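Local structure of antifreeze protein (Uncultured bacterium, 6EIO) at residues I108-G114 with L128-D134; L117-L121 with A145-Q150; T154-T158 with A182-T186. The protein binds ice crystals, probably through two faces of its beta-solenoid, and so acts as an antifreeze protein. One frame throughout, in Å; residues are numbered along the deposited sequence.

Interaction 1 (I108-G114 with L128-D134)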
ATOM      1  N   ILE A 108      15.451   5.061   7.085  1.00 10.03           N
ATOM      2  CA  ILE A 108      15.484   5.651   5.747  1.00  9.42           C
ATOM      3  C   ILE A 108      14.490   6.795   5.789  1.00  8.19           C
ATOM      4  O   ILE A 108      13.462   6.677   6.450  1.00 12.18           O
ATOM      5  CB  ILE A 108      15.049   4.670   4.591  1.00 10.56           C
ATOM      6  CG1 ILE A 108      13.645   4.085   4.836  1.00 11.38           C
ATOM      7  CG2 ILE A 108      16.084   3.571   4.351  1.00 13.76           C
ATOM      8  CD1 ILE A 108      13.104   3.219   3.688  1.00 15.89           C
ATOM      9  N   SER A 109      14.695   7.828   4.982  1.00  8.19           N
ATOM     10  CA  SER A 109      13.695   8.886   4.883  1.00  7.59           C
ATOM     11  C   SER A 109      13.913   9.636   3.584  1.00  7.06           C
ATOM     12  O   SER A 109      14.928   9.478   2.908  1.00  8.40           O
ATOM     13  CB  SER A 109      13.728   9.834   6.074  1.00 11.68           C
ATOM     14  OG  SER A 109      14.940  10.556   6.051  1.00 15.67           O
ATOM     15  N   GLY A 110      12.942  10.474   3.250  1.00  6.74           N
ATOM     16  CA  GLY A 110      13.097  11.301   2.084  1.00  7.15           C
ATOM     17  C   GLY A 110      13.045  10.499   0.794  1.00  6.56           C
ATOM     18  O   GLY A 110      12.369   9.480   0.683  1.00  6.43           O
ATOM     19  N   ASN A 111      13.745  10.996  -0.212  1.00  7.48           N
ATOM     20  CA  ASN A 111      13.750  10.333  -1.508  1.00  7.95           C
ATOM     21  C   ASN A 111      14.510   9.015  -1.421  1.00  7.98           C
ATOM     22  O   ASN A 111      15.693   8.995  -1.070  1.00 10.99           O
ATOM     23  CB  ASN A 111      14.397  11.238  -2.543  1.00 10.83           C
ATOM     24  CG  ASN A 111      14.525  10.568  -3.884  1.00 11.61           C
ATOM     25  OD1 ASN A 111      13.621   9.869  -4.345  1.00 10.24           O
ATOM     26  ND2 ASN A 111      15.654  10.786  -4.534  1.00 21.20           N
ATOM     27  N   ILE A 112      13.834   7.922  -1.790  1.00  7.65           N
ATOM     28  CA  ILE A 112      14.437   6.602  -1.880  1.00  8.01           C
ATOM     29  C   ILE A 112      14.519   6.106  -3.316  1.00  8.05           C
ATOM     30  O   ILE A 112      14.852   4.938  -3.545  1.00  8.71           O
ATOM     31  CB  ILE A 112      13.755   5.579  -0.958  1.00  9.13           C
ATOM     32  CG1 ILE A 112      12.273   5.430  -1.281  1.00 10.14           C
ATOM     33  CG2 ILE A 112      13.972   5.978   0.494  1.00 13.22           C
ATOM     34  CD1 ILE A 112      11.628   4.278  -0.548  1.00 11.23           C
ATOM     35  N   GLY A 113      14.255   6.968  -4.293  1.00  9.54           N
ATOM     36  CA  GLY A 113      14.495   6.584  -5.668  1.00 10.04           C
ATOM     37  C   GLY A 113      15.947   6.197  -5.878  1.00  7.93           C
ATOM     38  O   GLY A 113      16.859   6.802  -5.318  1.00  9.43           O
ATOM     39  N   GLY A 114      16.158   5.159  -6.686  1.00  8.12           N
ATOM     40  CA  GLY A 114      17.467   4.600  -6.939  1.00 10.34           C
ATOM     41  C   GLY A 114      17.922   3.569  -5.933  1.00  9.65           C
ATOM     42  O   GLY A 114      18.956   2.934  -6.148  1.00 14.35           O
ATOM     43  N   LEU A 128       8.471  10.123   3.262  1.00  5.80           N
ATOM     44  CA  LEU A 128       9.177   9.188   2.403  1.00  5.41           C
ATOM     45  C   LEU A 128       8.649   9.386   0.987  1.00  5.46           C
ATOM     46  O   LEU A 128       7.440   9.553   0.792  1.00  6.46           O
ATOM     47  CB  LEU A 128       8.934   7.747   2.860  1.00  5.75           C
ATOM     48  CG  LEU A 128       9.890   6.706   2.279  1.00  6.05           C
ATOM     49  CD1 LEU A 128      11.298   6.893   2.818  1.00  7.40           C
ATOM     50  CD2 LEU A 128       9.375   5.314   2.603  1.00  7.63           C
ATOM     51  N   ALA A 129       9.548   9.385   0.004  1.00  5.48           N
ATOM     52  CA  ALA A 129       9.149   9.711  -1.357  1.00  6.15           C
ATOM     53  C   ALA A 129       9.937   8.884  -2.350  1.00  5.94           C
ATOM     54  O   ALA A 129      11.059   8.484  -2.085  1.00  7.33           O
ATOM     55  CB  ALA A 129       9.384  11.192  -1.650  1.00  9.00           C
ATOM     56  N   VAL A 130       9.336   8.637  -3.498  1.00  8.45           N
ATOM     57  CA  VAL A 130      10.081   8.218  -4.672  1.00 12.93           C
ATOM     58  C   VAL A 130      10.005   9.404  -5.626  1.00 13.91           C
ATOM     59  O   VAL A 130       8.981   9.623  -6.277  1.00 14.88           O
ATOM     60  CB  VAL A 130       9.527   6.926  -5.289  1.00 15.96           C
ATOM     61  CG1 VAL A 130      10.495   6.393  -6.312  1.00 21.87           C
ATOM     62  CG2 VAL A 130       9.238   5.879  -4.207  1.00 17.87           C
ATOM     63  N   SER A 131      11.077  10.208  -5.681  1.00 17.11           N
ATOM     64  CA  SER A 131      11.038  11.453  -6.447  1.00 19.81           C
ATOM     65  C   SER A 131      11.872  11.408  -7.701  1.00 17.18           C
ATOM     66  O   SER A 131      11.501  12.023  -8.698  1.00 22.53           O
ATOM     67  CB  SER A 131      11.461  12.677  -5.612  1.00 20.56           C
ATOM     68  OG  SER A 131      12.836  12.745  -5.310  1.00 17.07           O
ATOM     69  N   SER A 132      12.959  10.673  -7.686  1.00 14.14           N
ATOM     70  CA  SER A 132      13.767  10.503  -8.875  1.00 18.66           C
ATOM     71  C   SER A 132      14.083   9.033  -8.883  1.00 18.31           C
ATOM     72  O   SER A 132      14.357   8.455  -7.835  1.00 24.36           O
ATOM     73  CB  SER A 132      15.080  11.283  -8.788  1.00 24.65           C
ATOM     74  OG  SER A 132      15.805  10.850  -7.650  1.00 31.57           O
ATOM     75  N   GLY A 133      13.992   8.423 -10.034  0.60 18.45           N
ATOM     76  CA  GLY A 133      14.215   7.008 -10.044  0.60 13.66           C
ATOM     77  C   GLY A 133      13.243   6.145  -9.256  0.60  9.83           C
ATOM     78  O   GLY A 133      12.290   6.564  -8.574  0.60 10.94           O
ATOM     79  N   ASP A 134      13.532   4.871  -9.389  1.00  7.70           N
ATOM     80  CA  ASP A 134      12.614   3.829  -8.958  1.00  6.52           C
ATOM     81  C   ASP A 134      13.147   3.198  -7.680  1.00  6.26           C
ATOM     82  O   ASP A 134      14.342   3.232  -7.420  1.00  7.77           O
ATOM     83  CB  ASP A 134      12.498   2.761 -10.036  1.00  6.70           C
ATOM     84  CG  ASP A 134      12.052   3.341 -11.362  1.00  7.36           C
ATOM     85  OD1 ASP A 134      11.115   4.159 -11.356  1.00  7.85           O
ATOM     86  OD2 ASP A 134      12.649   2.977 -12.404  1.00 10.02           O
TER
HETATM   87  O   HOH W   1      17.670   8.347  -8.261  1.00 47.05           O

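Interaction 2 (L117-L121 with A145-Q150)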
ATOM      1  N   LEU A 117      15.999  -1.990  -1.521  1.00  6.62           N
ATOM      2  CA  LEU A 117      15.654  -2.376  -0.160  1.00  5.70           C
ATOM      3  C   LEU A 117      15.592  -3.895  -0.096  1.00  5.36           C
ATOM      4  O   LEU A 117      14.809  -4.527  -0.809  1.00  5.93           O
ATOM      5  CB  LEU A 117      14.326  -1.755   0.261  1.00  6.60           C
ATOM      6  CG  LEU A 117      14.259  -0.235   0.189  1.00  9.46           C
ATOM      7  CD1 LEU A 117      12.915   0.259   0.695  1.00 13.48           C
ATOM      8  CD2 LEU A 117      15.404   0.400   0.970  1.00 13.29           C
ATOM      9  N   THR A 118      16.413  -4.470   0.769  1.00  5.34           N
ATOM     10  CA  THR A 118      16.413  -5.889   1.067  1.00  5.30           C
ATOM     11  C   THR A 118      15.445  -6.169   2.221  1.00  5.05           C
ATOM     12  O   THR A 118      14.870  -5.251   2.816  1.00  5.38           O
ATOM     13  CB  THR A 118      17.861  -6.326   1.346  1.00  5.69           C
ATOM     14  OG1 THR A 118      18.467  -5.406   2.262  1.00  6.23           O
ATOM     15  CG2 THR A 118      18.688  -6.315   0.058  1.00  7.03           C
ATOM     16  N   PRO A 119      15.175  -7.447   2.528  1.00  5.30           N
ATOM     17  CA  PRO A 119      14.076  -7.752   3.457  1.00  5.53           C
ATOM     18  C   PRO A 119      14.310  -7.193   4.848  1.00  5.35           C
ATOM     19  O   PRO A 119      15.442  -7.113   5.334  1.00  6.14           O
ATOM     20  CB  PRO A 119      14.040  -9.280   3.468  1.00  6.05           C
ATOM     21  CG  PRO A 119      14.559  -9.654   2.095  1.00  6.24           C
ATOM     22  CD  PRO A 119      15.678  -8.670   1.872  1.00  6.09           C
ATOM     23  N   GLY A 120      13.212  -6.853   5.513  1.00  5.29           N
ATOM     24  CA  GLY A 120      13.268  -6.436   6.904  1.00  5.70           C
ATOM     25  C   GLY A 120      12.362  -5.262   7.187  1.00  5.39           C
ATOM     26  O   GLY A 120      11.308  -5.102   6.552  1.00  6.20           O
ATOM     27  N   LEU A 121      12.767  -4.475   8.183  1.00  5.28           N
ATOM     28  CA  LEU A 121      11.977  -3.412   8.783  1.00  5.47           C
ATOM     29  C   LEU A 121      12.701  -2.089   8.572  1.00  5.76           C
ATOM     30  O   LEU A 121      13.904  -1.973   8.877  1.00  6.03           O
ATOM     31  CB  LEU A 121      11.827  -3.689  10.283  1.00  6.38           C
ATOM     32  CG  LEU A 121      10.986  -2.684  11.076  1.00  7.07           C
ATOM     33  CD1 LEU A 121       9.563  -2.594  10.566  1.00  9.02           C
ATOM     34  CD2 LEU A 121      11.009  -3.061  12.549  1.00  9.49           C
ATOM     35  N   ALA A 145      10.278 -13.561   1.669  1.00  6.36           N
ATOM     36  CA  ALA A 145      10.767 -12.375   2.361  1.00  6.33           C
ATOM     37  C   ALA A 145       9.676 -11.326   2.546  1.00  5.64           C
ATOM     38  O   ALA A 145       8.907 -11.036   1.629  1.00  6.01           O
ATOM     39  CB  ALA A 145      11.893 -11.747   1.551  1.00  8.33           C
ATOM     40  N   ILE A 146       9.691 -10.693   3.715  1.00  5.70           N
ATOM     41  CA  ILE A 146       8.758  -9.638   4.081  1.00  5.27           C
ATOM     42  C   ILE A 146       9.505  -8.310   4.224  1.00  5.13           C
ATOM     43  O   ILE A 146      10.628  -8.259   4.749  1.00  5.68           O
ATOM     44  CB  ILE A 146       8.026  -9.994   5.397  1.00  6.18           C
ATOM     45  CG1 ILE A 146       7.199 -11.278   5.253  1.00  6.63           C
ATOM     46  CG2 ILE A 146       7.173  -8.831   5.900  1.00  6.55           C
ATOM     47  CD1 ILE A 146       6.014 -11.170   4.336  1.00  7.58           C
ATOM     48  N   PHE A 147       8.858  -7.238   3.756  1.00  4.90           N
ATOM     49  CA  PHE A 147       9.378  -5.881   3.815  1.00  4.98           C
ATOM     50  C   PHE A 147       8.318  -5.003   4.465  1.00  4.94           C
ATOM     51  O   PHE A 147       7.199  -4.921   3.952  1.00  5.50           O
ATOM     52  CB  PHE A 147       9.670  -5.346   2.403  1.00  5.37           C
ATOM     53  CG  PHE A 147      10.483  -6.253   1.502  1.00  5.04           C
ATOM     54  CD1 PHE A 147       9.879  -7.321   0.843  1.00  5.32           C
ATOM     55  CD2 PHE A 147      11.834  -5.995   1.249  1.00  5.54           C
ATOM     56  CE1 PHE A 147      10.605  -8.105  -0.050  1.00  5.87           C
ATOM     57  CE2 PHE A 147      12.540  -6.766   0.348  1.00  5.91           C
ATOM     58  CZ  PHE A 147      11.930  -7.828  -0.288  1.00  5.91           C
ATOM     59  N   VAL A 148       8.674  -4.345   5.576  1.00  5.03           N
ATOM     60  CA  VAL A 148       7.749  -3.473   6.300  1.00  5.25           C
ATOM     61  C   VAL A 148       8.379  -2.091   6.393  1.00  5.27           C
ATOM     62  O   VAL A 148       9.513  -1.962   6.875  1.00  5.74           O
ATOM     63  CB  VAL A 148       7.450  -4.007   7.709  1.00  5.61           C
ATOM     64  CG1 VAL A 148       6.542  -3.042   8.475  1.00  6.46           C
ATOM     65  CG2 VAL A 148       6.842  -5.406   7.640  1.00  6.94           C
ATOM     66  N   ILE A 149       7.639  -1.064   5.960  1.00  5.34           N
ATOM     67  CA  ILE A 149       8.131   0.309   5.998  0.53  5.51           C
ATOM     68  C   ILE A 149       7.177   1.153   6.822  1.00  5.35           C
ATOM     69  O   ILE A 149       5.985   1.255   6.512  1.00  6.46           O
ATOM     70  CB  ILE A 149       8.312   0.909   4.603  0.53  6.20           C
ATOM     71  CG1 ILE A 149       9.287   0.067   3.797  0.53  7.80           C
ATOM     72  CG2 ILE A 149       8.843   2.331   4.734  0.53  6.87           C
ATOM     73  CD1 ILE A 149       9.326   0.432   2.343  0.53 10.50           C
ATOM     74  N   GLN A 150       7.714   1.746   7.891  1.00  5.58           N
ATOM     75  CA  GLN A 150       6.975   2.599   8.817  1.00  5.74           C
ATOM     76  C   GLN A 150       7.272   4.051   8.461  1.00  5.68           C
ATOM     77  O   GLN A 150       8.443   4.427   8.350  1.00  7.27           O
ATOM     78  CB  GLN A 150       7.447   2.371  10.253  1.00  6.36           C
ATOM     79  CG  GLN A 150       7.310   0.933  10.712  1.00  7.02           C
ATOM     80  CD  GLN A 150       8.015   0.668  12.024  1.00  7.22           C
ATOM     81  OE1 GLN A 150       9.062   1.274  12.318  1.00  9.51           O
ATOM     82  NE2 GLN A 150       7.478  -0.233  12.802  1.00  7.76           N
TER

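Interaction 3 (T154-T158 with A182-T186)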
ATOM      1  N   THR A 154       4.056  11.576   5.439  1.00  5.48           N
ATOM      2  CA  THR A 154       3.451  11.229   4.162  1.00  5.31           C
ATOM      3  C   THR A 154       4.339  10.313   3.332  1.00  5.01           C
ATOM      4  O   THR A 154       5.552  10.228   3.520  1.00  5.53           O
ATOM      5  CB  THR A 154       3.138  12.500   3.361  1.00  5.88           C
ATOM      6  OG1 THR A 154       4.370  13.180   3.098  1.00  7.22           O
ATOM      7  CG2 THR A 154       2.176  13.422   4.087  1.00  6.45           C
ATOM      8  N   LEU A 155       3.680   9.654   2.378  1.00  5.10           N
ATOM      9  CA  LEU A 155       4.315   8.829   1.354  1.00  4.94           C
ATOM     10  C   LEU A 155       3.893   9.382  -0.003  1.00  5.06           C
ATOM     11  O   LEU A 155       2.692   9.444  -0.276  1.00  5.86           O
ATOM     12  CB  LEU A 155       3.835   7.379   1.490  1.00  5.41           C
ATOM     13  CG  LEU A 155       4.253   6.427   0.361  1.00  5.69           C
ATOM     14  CD1 LEU A 155       5.757   6.294   0.235  1.00  6.20           C
ATOM     15  CD2 LEU A 155       3.606   5.062   0.602  1.00  6.34           C
ATOM     16  N   THR A 156       4.848   9.756  -0.854  1.00  5.24           N
ATOM     17  CA  THR A 156       4.501  10.355  -2.134  1.00  5.98           C
ATOM     18  C   THR A 156       5.430   9.863  -3.230  1.00  7.25           C
ATOM     19  O   THR A 156       6.546   9.397  -2.994  1.00  9.64           O
ATOM     20  CB  THR A 156       4.540  11.880  -2.111  1.00  8.54           C
ATOM     21  OG1 THR A 156       5.874  12.311  -1.852  1.00 12.34           O
ATOM     22  CG2 THR A 156       3.579  12.423  -1.086  1.00 11.69           C
ATOM     23  N   THR A 157       4.934   9.999  -4.465  1.00  6.50           N
ATOM     24  CA  THR A 157       5.749   9.780  -5.647  1.00  6.44           C
ATOM     25  C   THR A 157       5.506  10.910  -6.644  1.00  6.65           C
ATOM     26  O   THR A 157       4.400  11.434  -6.770  1.00  6.63           O
ATOM     27  CB  THR A 157       5.453   8.432  -6.331  1.00  6.68           C
ATOM     28  OG1 THR A 157       4.107   8.435  -6.794  1.00  5.89           O
ATOM     29  CG2 THR A 157       5.642   7.271  -5.363  1.00  8.62           C
ATOM     30  N   THR A 158       6.543  11.244  -7.402  1.00  7.74           N
ATOM     31  CA  THR A 158       6.376  12.105  -8.569  1.00  7.51           C
ATOM     32  C   THR A 158       5.868  11.263  -9.738  1.00  7.60           C
ATOM     33  O   THR A 158       5.807  10.032  -9.685  1.00  9.10           O
ATOM     34  CB  THR A 158       7.705  12.772  -8.943  1.00  7.05           C
ATOM     35  OG1 THR A 158       8.672  11.743  -9.052  1.00  7.78           O
ATOM     36  CG2 THR A 158       8.152  13.803  -7.929  1.00  9.94           C
ATOM     37  N   ALA A 182      -1.037   9.477   1.698  1.00  5.61           N
ATOM     38  CA  ALA A 182      -0.191   9.121   0.572  1.00  5.66           C
ATOM     39  C   ALA A 182      -0.737   9.729  -0.715  1.00  5.55           C
ATOM     40  O   ALA A 182      -1.953   9.817  -0.905  1.00  6.14           O
ATOM     41  CB  ALA A 182      -0.099   7.605   0.410  1.00  6.12           C
ATOM     42  N   SER A 183       0.178  10.125  -1.605  1.00  5.30           N
ATOM     43  CA  SER A 183      -0.213  10.676  -2.899  0.52  5.82           C
ATOM     44  C   SER A 183       0.745  10.177  -3.974  1.00  5.34           C
ATOM     45  O   SER A 183       1.961  10.388  -3.911  1.00  6.75           O
ATOM     46  CB  SER A 183      -0.270  12.203  -2.857  0.52  8.14           C
ATOM     47  OG  SER A 183      -1.098  12.736  -3.887  0.52  8.99           O
ATOM     48  N   PHE A 184       0.167   9.533  -4.981  1.00  5.06           N
ATOM     49  CA  PHE A 184       0.915   8.899  -6.051  1.00  5.18           C
ATOM     50  C   PHE A 184       0.740   9.681  -7.347  1.00  5.18           C
ATOM     51  O   PHE A 184      -0.375   9.842  -7.852  1.00  6.32           O
ATOM     52  CB  PHE A 184       0.476   7.441  -6.196  1.00  5.52           C
ATOM     53  CG  PHE A 184       0.679   6.676  -4.919  1.00  5.30           C
ATOM     54  CD1 PHE A 184       1.969   6.354  -4.510  1.00  6.29           C
ATOM     55  CD2 PHE A 184      -0.384   6.352  -4.086  1.00  5.76           C
ATOM     56  CE1 PHE A 184       2.181   5.706  -3.311  1.00  6.63           C
ATOM     57  CE2 PHE A 184      -0.169   5.685  -2.885  1.00  6.43           C
ATOM     58  CZ  PHE A 184       1.115   5.365  -2.498  1.00  5.91           C
ATOM     59  N   GLY A 185       1.857  10.164  -7.888  1.00  5.08           N
ATOM     60  CA  GLY A 185       1.797  10.991  -9.074  1.00  5.52           C
ATOM     61  C   GLY A 185       1.361  10.224 -10.307  1.00  4.99           C
ATOM     62  O   GLY A 185       1.378   8.994 -10.351  1.00  5.59           O
ATOM     63  N   THR A 186       0.972  10.981 -11.330  1.00  5.32           N
ATOM     64  CA  THR A 186       0.489  10.392 -12.576  0.60  5.12           C
ATOM     65  C   THR A 186       1.421   9.291 -13.054  1.00  5.11           C
ATOM     66  O   THR A 186       2.643   9.426 -12.995  1.00  6.22           O
ATOM     67  CB  THR A 186       0.377  11.448 -13.691  0.60  6.78           C
ATOM     68  OG1 THR A 186       1.636  12.100 -13.861  0.60  6.36           O
ATOM     69  CG2 THR A 186      -0.711  12.477 -13.376  0.60  5.61           C
TER

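Interaction 1 (I108-G114 with L128-D134)
Asn-111 lays its amide against the turn that follows strand 128-130. Its OD1 accepts Ser-131 N at 2.9 Å and, within its own segment, Gly-113 N at 3.0 Å. These donors reach it from opposite faces of the amide plane, and Ser-132 N adds a weak third bond. The bond from Gly-113 closes an Asx turn. ND2 donates to Ser-132 OG over 3.1 Å, the hydroxyl tilted 26° from the amide plane. With both ends of the amide bonded, its rotation should be fixed. The first torsion supplies the reach: CG stands anti to the backbone N (chi1 176°), placing the amide beside Ser-131 and Ser-132.

Next to these side-chain bonds the backbones pair in parallel, Ala-129 N giving to Gly-110 O at 2.9 Å and Ile-112 N to Ala-129 O at 2.8 Å. Such pairing of strands from successive coils is the hallmark of a beta-solenoid, and strand 110-111 forms the outer end of its sheet within the chain. Further along, Gly-114 N bonds to Asp-134 O at 2.7 Å. On the interior side Leu-128 CD1 meets Ile-112 CG2 at 3.7 Å, the two side chains crossing at about a right angle, while Ile-108 approaches the same methyl more loosely. Ile-149 and Ile-151 back Leu-128 from strand 147-151.

Interaction 2 (L117-L121 with A145-Q150)
The ring of Phe-147 has Pro-119 over one face, with CB of the proline 4.3 Å above the ring plane and displaced toward the rim. The two side chains lie alongside each other and point the same way. Around the CD2-CE2 side of the ring the backbone of the other segment draws close: Leu-117 O is 3.4 Å from CE2, and Thr-118 O is 3.5 Å from CD2, both approaching obliquely. The phenylalanine CG is set anti to the carbonyl carbon (chi1 -49°), which brings the CD2-CE2 bond of the ring beside the backbone of Leu-117 to Pro-119. The proline also presses its CG against Ala-145 CB at 3.4 Å, closer than usual van der Waals contact, so the fit is tight at this corner.

Two backbone bonds set the parallel register of Gly-120 with Phe-147. Gly-120 N donates to Ile-146 O at 3.0 Å, and Val-148 N donates to Gly-120 O at 2.9 Å. The backbone angles of Gly-120 (phi 138°) leave no place for a side chain, in keeping with glycine at this position. On the face bearing Leu-121 and Val-148, Leu-121 CD1 packs on Val-148 CG1 at 3.7 Å, and the same methyl also touches the amide end of Gln-150.

That amide turns to the helix 81-99 region, where NE2 of Gln-150 bonds Ala-97 O and Arg-100 O. On the interior side Phe-137 of strand 135-138 meets the Phe-147 ring edge-to-face, and strand 174-178 continues the parallel pairing beyond strand 147-151.

Interaction 3 (T154-T158 with A182-T186)
Leu-155 O and Ser-183 O carry the main backbone bonds between strands 155-157 and 182-184. Ser-183 N donates to Leu-155 O at 2.9 Å, and Thr-157 N returns the pairing to Ser-183 O at 3.0 Å. The strand axes run 4.7 Å apart and diverge by only 10°, as expected of neighbouring parallel coils in a beta-solenoid.

At the C-terminal end of the pair a side chain adds to the backbone bonding. Thr-157 OG1 accepts Gly-185 N at 3.0 Å, whereas the bond from the same N-H to Thr-157 O is weak and bent to 128°. With chi1 at 63°, OG1 sits between the backbone N and the carbonyl carbon, facing the neighbouring strand, and it is also hydrogen-bonded to Thr-188 OG1. A valine at Thr-157 would probably leave the Gly-185 N-H with just its weak backbone bond here and cost the Thr-188 hydroxyl one of its mates.

Packing lies on the same interior face. Thr-157 CG2 comes 3.9 Å from Phe-184 CD1, and Leu-155 CD2 reaches Phe-184 CZ at 4.0 Å, at the edge of the ring. Phe-190, on the strand that follows in the same coil, and Phe-202, on the adjacent strand 200-202, meet that ring, and Trp-176 and Val-178 border Leu-155.

The opposite face bears Thr-156 and Ser-183, small hydroxyl residues beside Ala-129 and Thr-201. The contact thus divides an apolar, partly aromatic interior, its buried hydroxyl satisfied, from a surface of small residues, mostly hydroxyl-bearing, which is consistent with one of the protein's ice-binding faces.

Interactions 1 and 3 share one parallel sheet, in which strands 128-130 and 155-157 are neighbours; their centres are about 11 Å apart. Leu-128 N to Thr-154 O and Thr-158 OG1 to Ser-131 O, each 2.9 Å and probable hydrogen bonds, join them directly. Interaction 2 belongs to a different side of the solenoid, its centre about 15 Å from that of interaction 1, and the two meet through the core, where Ile-108 CD1 lies 4.2 Å from Leu-117 CD1. Interactions 2 and 3, centres about 19 Å apart, adjoin in sequence, as strand 147-151 runs on to strand 155-157, but have no other touch between them.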